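Local coordinates for tailspike protein (Siphovirus 9NA, PDB 3RIQ) that probably binds the lipopolysaccharide of Salmonella and cleaves its O-antigen chains as an endorhamnosidase, serving as the receptor-binding spike of the phage tail, at residues 77-82 with 155-160; 175-180 with 206-211; 360-365 with 388-393; 342-347 with 369-374. All blocks are in the same frame, centred on the assembly; numbering follows the deposited sequence. Where two conformers were deposited one is given.

All four contacts join successive turns of the right-handed parallel beta-helix that forms the body of this trimeric spike. Contacts 1 and 2 are neighbours, their centres about 10 Å apart: strand 156-159 of contact 1 lies beside strand 176-179 of contact 2, and the N of E179 is 2.9 Å from the O of F158, a probable hydrogen bond. Contacts 3 and 4 form a second pair farther along the helix, with centres about 7 Å apart; the N of N365 probably bonds to the O of K344 at 2.8 Å. The centres of contacts 2 and 3 are about 33 Å apart. Contacts 1, 2 and 3 also touch other subunits, whereas contact 4 does not.

Contact 1: residues 77-82 with 155-160; sequences GSKVIS and NIIFTH
V80 and F158 lie side by side on the buried face of two parallel strands, the CB of V80 over the centre of the F158 ring, 3.8 Å from its centroid, in a CH-pi contact. Valine suits this place because its branch at CB spreads two methyls over one ring face, CG1 toward CE2 and CG2 toward CE1. V80 N gives to the O of I157 at 2.8 Å and V80 O receives the N of T159 at 2.9 Å; S82 N gives to T159 O. At the other end I157 N gives to S78 O at 3.2 Å and G77 N to N155 O at 2.7 Å; glycine suits the positive phi of 97° at G77. Water 1 donates to S78 O and N155 O, so each carbonyl takes two donors. Water 2 joins S82 OG, T159 OG1 and H160 ND1, the last at 2.7 Å in the imidazole plane. S78 OG bonds to G75 O and L55 N. N155 OD1 bonds to R182 and ND2 to E162, both of the second subunit, and H160 NE2 to E179 of the third. Strand 79-81 lies between strands 56-59 and 156-159, and F158 also packs on strand 146-151.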
loop_
_atom_site.group_PDB
_atom_site.type_symbol
_atom_site.label_atom_id
_atom_site.label_comp_id
_atom_site.label_asym_id
_atom_site.label_seq_id
_atom_site.Cartn_x
_atom_site.Cartn_y
_atom_site.Cartn_z
ATOM N N GLY A 77 29.877 -11.983 12.493
ATOM C CA GLY A 77 29.698 -10.750 13.246
ATOM C C GLY A 77 30.515 -9.573 12.716
ATOM O O GLY A 77 30.400 -8.460 13.249
ATOM N N SER A 78 31.363 -9.801 11.702
ATOM C CA SER A 78 32.108 -8.701 11.049
ATOM C C SER A 78 31.156 -7.723 10.346
ATOM O O SER A 78 29.990 -8.056 10.019
ATOM C CB SER A 78 33.098 -9.235 9.996
ATOM O OG SER A 78 34.101 -10.016 10.653
ATOM N N LYS A 79 31.648 -6.503 10.162
ATOM C CA LYS A 79 30.925 -5.483 9.418
ATOM C C LYS A 79 31.849 -4.840 8.401
ATOM O O LYS A 79 33.022 -4.586 8.726
ATOM C CB LYS A 79 30.352 -4.410 10.361
ATOM C CG LYS A 79 29.425 -3.396 9.682
ATOM C CD LYS A 79 28.884 -2.390 10.706
ATOM C CE LYS A 79 27.796 -3.024 11.600
ATOM N NZ LYS A 79 27.378 -2.122 12.760
ATOM N N VAL A 80 31.337 -4.581 7.197
ATOM C CA VAL A 80 32.116 -3.971 6.125
ATOM C C VAL A 80 31.423 -2.664 5.750
ATOM O O VAL A 80 30.238 -2.649 5.314
ATOM C CB VAL A 80 32.239 -4.938 4.902
ATOM C CG1 VAL A 80 33.149 -4.330 3.825
ATOM C CG2 VAL A 80 32.798 -6.303 5.350
ATOM N N ILE A 81 32.128 -1.556 5.966
ATOM C CA ILE A 81 31.507 -0.223 5.942
ATOM C C ILE A 81 31.928 0.542 4.690
ATOM O O ILE A 81 33.116 0.835 4.477
ATOM C CB ILE A 81 31.922 0.574 7.200
ATOM C CG1 ILE A 81 31.575 -0.242 8.461
ATOM C CG2 ILE A 81 31.261 1.944 7.228
ATOM C CD1 ILE A 81 32.016 0.413 9.751
ATOM N N SER A 82 30.937 0.817 3.851
ATOM C CA SER A 82 31.101 1.583 2.610
ATOM C C SER A 82 32.210 1.106 1.670
ATOM O O SER A 82 32.942 1.913 1.140
ATOM C CB SER A 82 31.326 3.052 2.907
ATOM O OG SER A 82 30.270 3.577 3.706
ATOM N N ASN A 155 26.740 -14.258 8.864
ATOM C CA ASN A 155 26.402 -13.129 9.759
ATOM C C ASN A 155 27.338 -11.932 9.575
ATOM O O ASN A 155 28.024 -11.500 10.521
ATOM C CB ASN A 155 26.360 -13.531 11.242
ATOM C CG ASN A 155 25.639 -12.512 12.058
ATOM O OD1 ASN A 155 24.814 -11.754 11.520
ATOM N ND2 ASN A 155 25.955 -12.438 13.352
ATOM N N ILE A 156 27.348 -11.395 8.370
ATOM C CA ILE A 156 28.176 -10.212 8.011
ATOM C C ILE A 156 27.255 -9.121 7.577
ATOM O O ILE A 156 26.300 -9.363 6.805
ATOM C CB ILE A 156 29.175 -10.520 6.845
ATOM C CG1 ILE A 156 29.865 -11.885 7.055
ATOM C CG2 ILE A 156 30.145 -9.336 6.689
ATOM C CD1 ILE A 156 30.833 -11.967 8.247
ATOM N N ILE A 157 27.516 -7.904 8.053
ATOM C CA ILE A 157 26.714 -6.766 7.594
ATOM C C ILE A 157 27.561 -5.879 6.697
ATOM O O ILE A 157 28.667 -5.508 7.085
ATOM C CB ILE A 157 26.140 -5.938 8.824
ATOM C CG1 ILE A 157 25.304 -6.848 9.752
ATOM C CG2 ILE A 157 25.329 -4.716 8.321
ATOM C CD1 ILE A 157 24.820 -6.152 11.009
ATOM N N PHE A 158 27.042 -5.552 5.513
ATOM C CA PHE A 158 27.645 -4.551 4.633
ATOM C C PHE A 158 26.775 -3.309 4.700
ATOM O O PHE A 158 25.572 -3.405 4.448
ATOM C CB PHE A 158 27.677 -5.062 3.167
ATOM C CG PHE A 158 28.869 -5.917 2.834
ATOM C CD1 PHE A 158 29.103 -7.119 3.510
ATOM C CD2 PHE A 158 29.720 -5.546 1.797
ATOM C CE1 PHE A 158 30.257 -7.918 3.206
ATOM C CE2 PHE A 158 30.853 -6.336 1.472
ATOM C CZ PHE A 158 31.107 -7.551 2.185
ATOM N N THR A 159 27.363 -2.159 4.969
ATOM C CA THR A 159 26.615 -0.920 4.947
ATOM C C THR A 159 27.043 0.011 3.826
ATOM O O THR A 159 28.199 0.293 3.631
ATOM C CB THR A 159 26.635 -0.187 6.308
ATOM O OG1 THR A 159 27.967 0.228 6.679
ATOM C CG2 THR A 159 26.088 -1.111 7.370
ATOM N N HIS A 160 26.050 0.480 3.097
ATOM C CA HIS A 160 26.263 1.446 2.017
ATOM C C HIS A 160 27.332 1.061 1.006
ATOM O O HIS A 160 28.186 1.870 0.641
ATOM C CB HIS A 160 26.539 2.849 2.584
ATOM C CG HIS A 160 25.562 3.281 3.641
ATOM N ND1 HIS A 160 25.894 3.389 4.981
ATOM C CD2 HIS A 160 24.266 3.656 3.541
ATOM C CE1 HIS A 160 24.837 3.807 5.663
ATOM N NE2 HIS A 160 23.833 3.969 4.811
HETATM O O HOH W 1 27.479 -8.824 11.498
HETATM O O HOH W 2 28.432 2.884 5.820
#

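Contact 2: residues 175-180 with 206-211; sequences HILVES and KVVGGE
I176 meets K206 through its backbone: I176 O accepts the N of K206 at 2.9 Å. At L177 the side chain takes over. Its CG is anti to the backbone N (chi1 170°), and from there CD1 reaches over to the neighbouring strand, against the CG and CD of K206 in the conformer given, where the apparent tightness is doubtful because K206 has a second conformer, and to the CG2 of V208 at 3.9 Å. A branched leucine can thus touch both residues of the neighbouring strand on its face, while the long aliphatic part of K206 lets a lysine line an apolar patch and still carry its NZ to a salt bridge with D232. V178 points to the other, buried face beside V207, a place for compact branched side chains; its N gives to K206 O and its O receives V208 N, both at 2.9 Å. Parallel pairing of this kind between strands of successive coils builds the sheets of a beta-helix, which is right-handed in this protein, with inward residues filling the core. E179 presents its CA to V208 O in a CA-H...O contact of 3.3 Å, and its carboxylate turns outward to H160 of the second subunit, a polar residue where subunits meet. S180 closes the pairing: its N gives to V208 O at 2.8 Å, and its CA packs on the backbone at G209 and G210. Both have positive phi, and a side chain on either would point at S180, so glycine fits.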
loop_
_atom_site.group_PDB
_atom_site.type_symbol
_atom_site.label_atom_id
_atom_site.label_comp_id
_atom_site.label_asym_id
_atom_site.label_seq_id
_atom_site.Cartn_x
_atom_site.Cartn_y
_atom_site.Cartn_z
ATOM N N HIS A 175 22.928 -15.340 6.449
ATOM C CA HIS A 175 22.705 -14.155 7.279
ATOM C C HIS A 175 23.608 -13.005 6.873
ATOM O O HIS A 175 24.157 -12.280 7.734
ATOM C CB HIS A 175 22.757 -14.505 8.767
ATOM C CG HIS A 175 21.662 -15.448 9.170
ATOM N ND1 HIS A 175 20.359 -15.033 9.354
ATOM C CD2 HIS A 175 21.660 -16.791 9.321
ATOM C CE1 HIS A 175 19.606 -16.080 9.648
ATOM N NE2 HIS A 175 20.373 -17.161 9.624
ATOM N N ILE A 176 23.765 -12.832 5.557
ATOM C CA ILE A 176 24.392 -11.607 5.044
ATOM C C ILE A 176 23.308 -10.529 4.948
ATOM O O ILE A 176 22.269 -10.726 4.306
ATOM C CB ILE A 176 25.014 -11.838 3.638
ATOM C CG1 ILE A 176 26.012 -13.026 3.676
ATOM C CG2 ILE A 176 25.634 -10.542 3.137
ATOM C CD1 ILE A 176 27.194 -12.838 4.601
ATOM N N LEU A 177 23.549 -9.383 5.586
ATOM C CA LEU A 177 22.643 -8.226 5.428
ATOM C C LEU A 177 23.366 -7.136 4.688
ATOM O O LEU A 177 24.420 -6.687 5.153
ATOM C CB LEU A 177 22.219 -7.707 6.823
ATOM C CG LEU A 177 21.464 -6.368 6.819
ATOM C CD1 LEU A 177 20.099 -6.466 6.044
ATOM C CD2 LEU A 177 21.210 -5.953 8.278
ATOM N N VAL A 178 22.834 -6.730 3.526
ATOM C CA VAL A 178 23.388 -5.612 2.769
ATOM C C VAL A 178 22.437 -4.431 2.863
ATOM O O VAL A 178 21.302 -4.500 2.348
ATOM C CB VAL A 178 23.625 -5.973 1.284
ATOM C CG1 VAL A 178 24.344 -4.823 0.561
ATOM C CG2 VAL A 178 24.392 -7.274 1.172
ATOM N N GLU A 179 22.867 -3.376 3.546
ATOM C CA GLU A 179 22.017 -2.197 3.732
ATOM C C GLU A 179 22.385 -1.103 2.747
ATOM O O GLU A 179 23.554 -0.726 2.631
ATOM C CB GLU A 179 22.158 -1.625 5.137
ATOM C CG GLU A 179 21.515 -2.558 6.194
ATOM C CD GLU A 179 21.584 -2.023 7.627
ATOM O OE1 GLU A 179 22.529 -1.258 7.957
ATOM O OE2 GLU A 179 20.725 -2.430 8.442
ATOM N N SER A 180 21.371 -0.616 2.032
ATOM C CA SER A 180 21.486 0.614 1.247
ATOM C C SER A 180 22.660 0.682 0.253
ATOM O O SER A 180 23.465 1.626 0.301
ATOM C CB SER A 180 21.504 1.830 2.183
ATOM O OG SER A 180 21.568 3.007 1.413
ATOM N N LYS A 206 19.870 -11.000 2.699
ATOM C CA LYS A 206 18.900 -9.942 2.366
ATOM C C LYS A 206 19.562 -8.634 1.938
ATOM O O LYS A 206 20.684 -8.317 2.400
ATOM C CB LYS A 206 17.942 -9.720 3.534
ATOM C CG LYS A 206 18.480 -9.081 4.733
ATOM C CD LYS A 206 17.399 -9.068 5.826
ATOM C CE LYS A 206 16.999 -10.513 6.164
ATOM N NZ LYS A 206 16.004 -10.627 7.218
ATOM N N VAL A 207 18.880 -7.890 1.080
ATOM C CA VAL A 207 19.258 -6.516 0.754
ATOM C C VAL A 207 18.116 -5.630 1.239
ATOM O O VAL A 207 16.932 -5.917 0.950
ATOM C CB VAL A 207 19.447 -6.367 -0.773
ATOM C CG1 VAL A 207 19.800 -4.901 -1.192
ATOM C CG2 VAL A 207 20.553 -7.369 -1.269
ATOM N N VAL A 208 18.446 -4.529 1.927
ATOM C CA VAL A 208 17.421 -3.575 2.418
ATOM C C VAL A 208 17.864 -2.159 2.113
ATOM O O VAL A 208 18.904 -1.730 2.621
ATOM C CB VAL A 208 17.238 -3.720 3.967
ATOM C CG1 VAL A 208 16.188 -2.712 4.483
ATOM C CG2 VAL A 208 16.880 -5.175 4.338
ATOM N N GLY A 209 17.066 -1.422 1.318
ATOM C CA GLY A 209 17.397 -0.012 1.057
ATOM C C GLY A 209 18.167 0.173 -0.223
ATOM O O GLY A 209 18.709 -0.805 -0.773
ATOM N N GLY A 210 18.257 1.438 -0.677
ATOM C CA GLY A 210 19.215 1.817 -1.708
ATOM C C GLY A 210 18.774 1.656 -3.147
ATOM O O GLY A 210 17.575 1.536 -3.462
ATOM N N GLU A 211 19.765 1.664 -4.017
ATOM C CA GLU A 211 19.565 1.682 -5.462
ATOM C C GLU A 211 20.747 1.030 -6.151
ATOM O O GLU A 211 21.923 1.299 -5.789
ATOM C CB GLU A 211 19.373 3.121 -5.996
ATOM C CG GLU A 211 19.154 3.154 -7.519
ATOM C CD GLU A 211 18.465 4.420 -8.043
ATOM O OE1 GLU A 211 18.131 5.324 -7.220
ATOM O OE2 GLU A 211 18.229 4.502 -9.298
#

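Contact 3: residues 360-365 with 388-393; sequences TVVCAN and HAYTTQ
Where strand 355-362 of the beta-helix ends, its chain and the loop that follows strand 381-388 of the next coil continue side by side. The last parallel rung pairs V362 with H388: H388 N gives to V361 O, and C363 N to H388 O, each at 2.9 Å. C363 is small enough for its CB to lie over one face of the Y390 ring, 3.8 Å from the centroid, while SG, anti to the backbone N (chi1 -167° in the conformer given), sits obliquely beside it, 4.2 Å from the centroid, in a sulfur-aromatic contact. R383 of the third subunit bonds to H388 ND1 and, weakly, to Y390 OH, which also meets V362 CG1. N365 ND2 gives a nearly straight bond of 2.9 Å (168°) to Q393 OE1, in the carbonyl plane on a lone pair, the amides 22° from coplanar; amides suit a place needing both donor and acceptor, since N365 OD1 also receives T369 N. Water 3 links A364 O to Y390 N, and T391 OG1 accepts from Q393 N in an ST turn. Parallel strands of successive coils of a right-handed beta-helix end together here, their loops meeting through side chains and waters.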
loop_
_atom_site.group_PDB
_atom_site.type_symbol
_atom_site.label_atom_id
_atom_site.label_comp_id
_atom_site.label_asym_id
_atom_site.label_seq_id
_atom_site.Cartn_x
_atom_site.Cartn_y
_atom_site.Cartn_z
ATOM N N THR A 360 -2.544 -3.381 -10.202
ATOM C CA THR A 360 -2.893 -2.279 -11.105
ATOM C C THR A 360 -1.947 -2.377 -12.294
ATOM O O THR A 360 -0.729 -2.307 -12.111
ATOM C CB THR A 360 -2.727 -0.928 -10.390
ATOM O OG1 THR A 360 -3.622 -0.904 -9.262
ATOM C CG2 THR A 360 -3.114 0.229 -11.318
ATOM N N VAL A 361 -2.488 -2.590 -13.490
ATOM C CA VAL A 361 -1.678 -2.678 -14.702
ATOM C C VAL A 361 -2.139 -1.608 -15.664
ATOM O O VAL A 361 -3.319 -1.590 -16.040
ATOM C CB VAL A 361 -1.776 -4.089 -15.362
ATOM C CG1 VAL A 361 -1.176 -4.086 -16.795
ATOM C CG2 VAL A 361 -1.101 -5.161 -14.473
ATOM N N VAL A 362 -1.207 -0.753 -16.112
ATOM C CA VAL A 362 -1.501 0.340 -17.033
ATOM C C VAL A 362 -0.573 0.237 -18.212
ATOM O O VAL A 362 0.664 0.091 -18.064
ATOM C CB VAL A 362 -1.289 1.709 -16.349
ATOM C CG1 VAL A 362 -1.484 2.859 -17.356
ATOM C CG2 VAL A 362 -2.230 1.895 -15.108
ATOM N N CYS A 363 -1.182 0.273 -19.393
ATOM C CA CYS A 363 -0.426 0.276 -20.653
ATOM C C CYS A 363 0.600 -0.861 -20.787
ATOM O O CYS A 363 1.765 -0.587 -21.149
ATOM C CB CYS A 363 0.271 1.631 -20.861
ATOM S SG CYS A 363 0.922 1.900 -22.556
ATOM N N ALA A 364 0.208 -2.098 -20.466
ATOM C CA ALA A 364 1.068 -3.242 -20.786
ATOM C C ALA A 364 0.931 -3.589 -22.273
ATOM O O ALA A 364 0.181 -2.921 -23.026
ATOM C CB ALA A 364 0.752 -4.441 -19.887
ATOM N N ASN A 365 1.658 -4.612 -22.728
ATOM C CA ASN A 365 1.664 -4.927 -24.163
ATOM C C ASN A 365 1.983 -3.659 -24.966
ATOM O O ASN A 365 1.376 -3.393 -26.038
ATOM C CB ASN A 365 0.314 -5.578 -24.582
ATOM C CG ASN A 365 0.249 -5.961 -26.071
ATOM O OD1 ASN A 365 1.218 -6.462 -26.676
ATOM N ND2 ASN A 365 -0.915 -5.739 -26.661
ATOM N N HIS A 388 -5.791 -0.732 -17.183
ATOM C CA HIS A 388 -6.057 0.347 -18.135
ATOM C C HIS A 388 -5.205 0.112 -19.353
ATOM O O HIS A 388 -4.072 0.553 -19.404
ATOM C CB HIS A 388 -5.765 1.726 -17.527
ATOM C CG HIS A 388 -6.251 2.860 -18.370
ATOM N ND1 HIS A 388 -6.363 4.142 -17.893
ATOM C CD2 HIS A 388 -6.717 2.885 -19.644
ATOM C CE1 HIS A 388 -6.839 4.926 -18.851
ATOM N NE2 HIS A 388 -7.074 4.184 -19.920
ATOM N N ALA A 389 -5.752 -0.620 -20.314
ATOM C CA ALA A 389 -5.039 -0.939 -21.540
ATOM C C ALA A 389 -5.129 0.264 -22.470
ATOM O O ALA A 389 -6.186 0.910 -22.550
ATOM C CB ALA A 389 -5.681 -2.152 -22.186
ATOM N N TYR A 390 -4.051 0.566 -23.181
ATOM C CA TYR A 390 -4.054 1.661 -24.173
ATOM C C TYR A 390 -4.143 1.085 -25.583
ATOM O O TYR A 390 -3.841 1.775 -26.593
ATOM C CB TYR A 390 -2.771 2.502 -24.015
ATOM C CG TYR A 390 -2.640 3.365 -22.749
ATOM C CD1 TYR A 390 -3.516 3.231 -21.659
ATOM C CD2 TYR A 390 -1.568 4.261 -22.607
ATOM C CE1 TYR A 390 -3.381 4.019 -20.517
ATOM C CE2 TYR A 390 -1.410 5.032 -21.437
ATOM C CZ TYR A 390 -2.321 4.893 -20.389
ATOM O OH TYR A 390 -2.172 5.654 -19.212
ATOM N N THR A 391 -4.542 -0.182 -25.638
ATOM C CA THR A 391 -4.813 -0.894 -26.883
ATOM C C THR A 391 -6.017 -1.823 -26.697
ATOM O O THR A 391 -6.312 -2.264 -25.556
ATOM C CB THR A 391 -3.592 -1.748 -27.309
ATOM O OG1 THR A 391 -3.888 -2.449 -28.543
ATOM C CG2 THR A 391 -3.240 -2.772 -26.217
ATOM N N THR A 392 -6.680 -2.129 -27.821
ATOM C CA THR A 392 -7.776 -3.116 -27.864
ATOM C C THR A 392 -7.289 -4.553 -28.067
ATOM O O THR A 392 -8.109 -5.473 -28.009
ATOM C CB THR A 392 -8.854 -2.781 -28.955
ATOM O OG1 THR A 392 -8.229 -2.751 -30.238
ATOM C CG2 THR A 392 -9.476 -1.409 -28.661
ATOM N N GLN A 393 -5.994 -4.758 -28.308
ATOM C CA GLN A 393 -5.467 -6.116 -28.463
ATOM C C GLN A 393 -5.691 -6.968 -27.221
ATOM O O GLN A 393 -5.521 -6.499 -26.065
ATOM C CB GLN A 393 -3.965 -6.116 -28.737
ATOM C CG GLN A 393 -3.583 -5.573 -30.086
ATOM C CD GLN A 393 -2.107 -5.806 -30.427
ATOM O OE1 GLN A 393 -1.269 -6.027 -29.546
ATOM N NE2 GLN A 393 -1.787 -5.739 -31.721
HETATM O O HOH W 3 -1.687 -0.857 -23.478
HETATM O O HOH W 4 -3.271 -6.042 -24.550
#

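Contact 4: residues 342-347 with 369-374; sequences AHKEGM and TNLNQI
L371 packs against K344 and E345, running alongside the first and across the second. Its CG lies beside the backbone N (chi1 -58°) and the chain is then extended, which carries CD1 to within 3.6 Å of K344 CA and alongside the start of the lysine side chain, while CD2 meets E345 OE2 at 3.7 Å. A leucine suits the spot because two methyls serve two neighbours at once. K344 offers its methylenes here, and its bends at chi2 and chi4 take NZ off to the O of M321. E345 crosses L371 at about a right angle. A bend at chi2 (87°) folds its carboxylate back across the leucine, where OE2 accepts a hydrogen bond from water 6 at 2.7 Å; the same water accepts from N372 N. The CG of E345 lies 3.3 Å from N372 O, a buried carbonyl with no polar partner in the model. G346 N gives to Q373 O at 2.8 Å, and the N of M347 makes a weak bond to the same oxygen. With no side chain, G346 can come this close; a CB would run into Q373 O. M347, flexible and unbranched, bends at chi2 and chi3, placing CE 3.9 Å from I374 CG2 on the face where both are buried. Water 5 joins H343 O to T369 OG1. These loops lead into strands 347-349 and 374-376, which run parallel, and M347 and I374 both pack on V361 of strand 355-362, with I374 also touching I385 and V387 of strand 381-388.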
loop_
_atom_site.group_PDB
_atom_site.type_symbol
_atom_site.label_atom_id
_atom_site.label_comp_id
_atom_site.label_asym_id
_atom_site.label_seq_id
_atom_site.Cartn_x
_atom_site.Cartn_y
_atom_site.Cartn_z
ATOM N N ALA A 342 4.704 -1.865 -19.314
ATOM C CA ALA A 342 5.397 -3.144 -19.611
ATOM C C ALA A 342 5.310 -3.417 -21.115
ATOM O O ALA A 342 4.227 -3.258 -21.713
ATOM C CB ALA A 342 4.766 -4.284 -18.847
ATOM N N HIS A 343 6.426 -3.821 -21.728
ATOM C CA HIS A 343 6.400 -4.080 -23.168
ATOM C C HIS A 343 5.769 -5.443 -23.515
ATOM O O HIS A 343 5.161 -5.595 -24.593
ATOM C CB HIS A 343 7.787 -3.899 -23.790
ATOM C CG HIS A 343 8.250 -2.473 -23.780
ATOM N ND1 HIS A 343 8.667 -1.818 -24.920
ATOM C CD2 HIS A 343 8.319 -1.569 -22.779
ATOM C CE1 HIS A 343 9.013 -0.574 -24.610
ATOM N NE2 HIS A 343 8.800 -0.397 -23.315
ATOM N N LYS A 344 5.862 -6.393 -22.592
ATOM C CA LYS A 344 5.162 -7.678 -22.701
ATOM C C LYS A 344 3.928 -7.626 -21.796
ATOM O O LYS A 344 3.337 -6.533 -21.613
ATOM C CB LYS A 344 6.099 -8.852 -22.332
ATOM C CG LYS A 344 7.482 -8.802 -23.025
ATOM C CD LYS A 344 7.408 -8.874 -24.531
ATOM C CE LYS A 344 8.840 -8.990 -25.162
ATOM N NZ LYS A 344 9.625 -7.702 -25.149
ATOM N N GLU A 345 3.526 -8.760 -21.210
ATOM C CA GLU A 345 2.394 -8.724 -20.285
ATOM C C GLU A 345 2.672 -7.833 -19.061
ATOM O O GLU A 345 3.825 -7.662 -18.661
ATOM C CB GLU A 345 2.044 -10.111 -19.790
ATOM C CG GLU A 345 1.509 -11.054 -20.876
ATOM C CD GLU A 345 2.596 -11.823 -21.650
ATOM O OE1 GLU A 345 3.807 -11.567 -21.472
ATOM O OE2 GLU A 345 2.211 -12.716 -22.424
ATOM N N GLY A 346 1.615 -7.270 -18.478
ATOM C CA GLY A 346 1.773 -6.402 -17.317
ATOM C C GLY A 346 2.008 -7.130 -15.997
ATOM O O GLY A 346 2.722 -6.644 -15.120
ATOM N N MET A 347 1.406 -8.305 -15.878
ATOM C CA MET A 347 1.459 -9.156 -14.672
ATOM C C MET A 347 1.211 -10.569 -15.174
ATOM O O MET A 347 0.285 -10.795 -15.976
ATOM C CB MET A 347 0.389 -8.750 -13.641
ATOM C CG MET A 347 0.533 -9.467 -12.295
ATOM S SD MET A 347 -0.963 -10.314 -11.711
ATOM C CE MET A 347 -0.840 -11.933 -12.486
ATOM N N THR A 369 2.164 -6.635 -29.577
ATOM C CA THR A 369 2.440 -7.958 -30.105
ATOM C C THR A 369 1.361 -8.950 -29.682
ATOM O O THR A 369 1.601 -10.165 -29.569
ATOM C CB THR A 369 3.856 -8.445 -29.737
ATOM O OG1 THR A 369 3.969 -8.585 -28.315
ATOM C CG2 THR A 369 4.930 -7.453 -30.248
ATOM N N ASN A 370 0.160 -8.425 -29.440
ATOM C CA ASN A 370 -1.012 -9.261 -29.184
ATOM C C ASN A 370 -0.972 -10.029 -27.881
ATOM O O ASN A 370 -1.564 -11.107 -27.749
ATOM C CB ASN A 370 -1.318 -10.183 -30.370
ATOM C CG ASN A 370 -2.484 -9.687 -31.173
ATOM O OD1 ASN A 370 -3.524 -9.309 -30.605
ATOM N ND2 ASN A 370 -2.338 -9.675 -32.493
ATOM N N LEU A 371 -0.304 -9.437 -26.906
ATOM C CA LEU A 371 -0.198 -10.014 -25.580
ATOM C C LEU A 371 -1.276 -9.425 -24.659
ATOM O O LEU A 371 -1.739 -8.330 -24.863
ATOM C CB LEU A 371 1.207 -9.746 -24.996
ATOM C CG LEU A 371 2.356 -10.290 -25.841
ATOM C CD1 LEU A 371 3.667 -9.928 -25.126
ATOM C CD2 LEU A 371 2.226 -11.792 -26.038
ATOM N N ASN A 372 -1.657 -10.193 -23.652
ATOM C CA ASN A 372 -2.670 -9.782 -22.682
ATOM C C ASN A 372 -2.118 -8.895 -21.559
ATOM O O ASN A 372 -0.915 -8.880 -21.308
ATOM C CB ASN A 372 -3.347 -11.036 -22.134
ATOM C CG ASN A 372 -3.933 -11.887 -23.228
ATOM O OD1 ASN A 372 -4.647 -11.383 -24.089
ATOM N ND2 ASN A 372 -3.633 -13.145 -23.216
ATOM N N GLN A 373 -2.983 -8.114 -20.915
ATOM C CA GLN A 373 -2.524 -7.238 -19.831
ATOM C C GLN A 373 -2.155 -8.036 -18.596
ATOM O O GLN A 373 -1.106 -7.816 -18.040
ATOM C CB GLN A 373 -3.570 -6.163 -19.472
ATOM C CG GLN A 373 -3.973 -5.317 -20.690
ATOM C CD GLN A 373 -2.938 -4.306 -21.090
ATOM O OE1 GLN A 373 -2.509 -3.493 -20.278
ATOM N NE2 GLN A 373 -2.554 -4.325 -22.353
ATOM N N ILE A 374 -3.024 -8.949 -18.187
ATOM C CA ILE A 374 -2.818 -9.809 -17.023
ATOM C C ILE A 374 -3.102 -11.232 -17.478
ATOM O O ILE A 374 -4.118 -11.493 -18.146
ATOM C CB ILE A 374 -3.759 -9.406 -15.866
ATOM C CG1 ILE A 374 -3.353 -8.042 -15.310
ATOM C CG2 ILE A 374 -3.727 -10.450 -14.696
ATOM C CD1 ILE A 374 -4.230 -7.531 -14.155
HETATM O O HOH W 5 3.860 -6.263 -26.839
HETATM O O HOH W 6 -0.379 -12.780 -23.291
#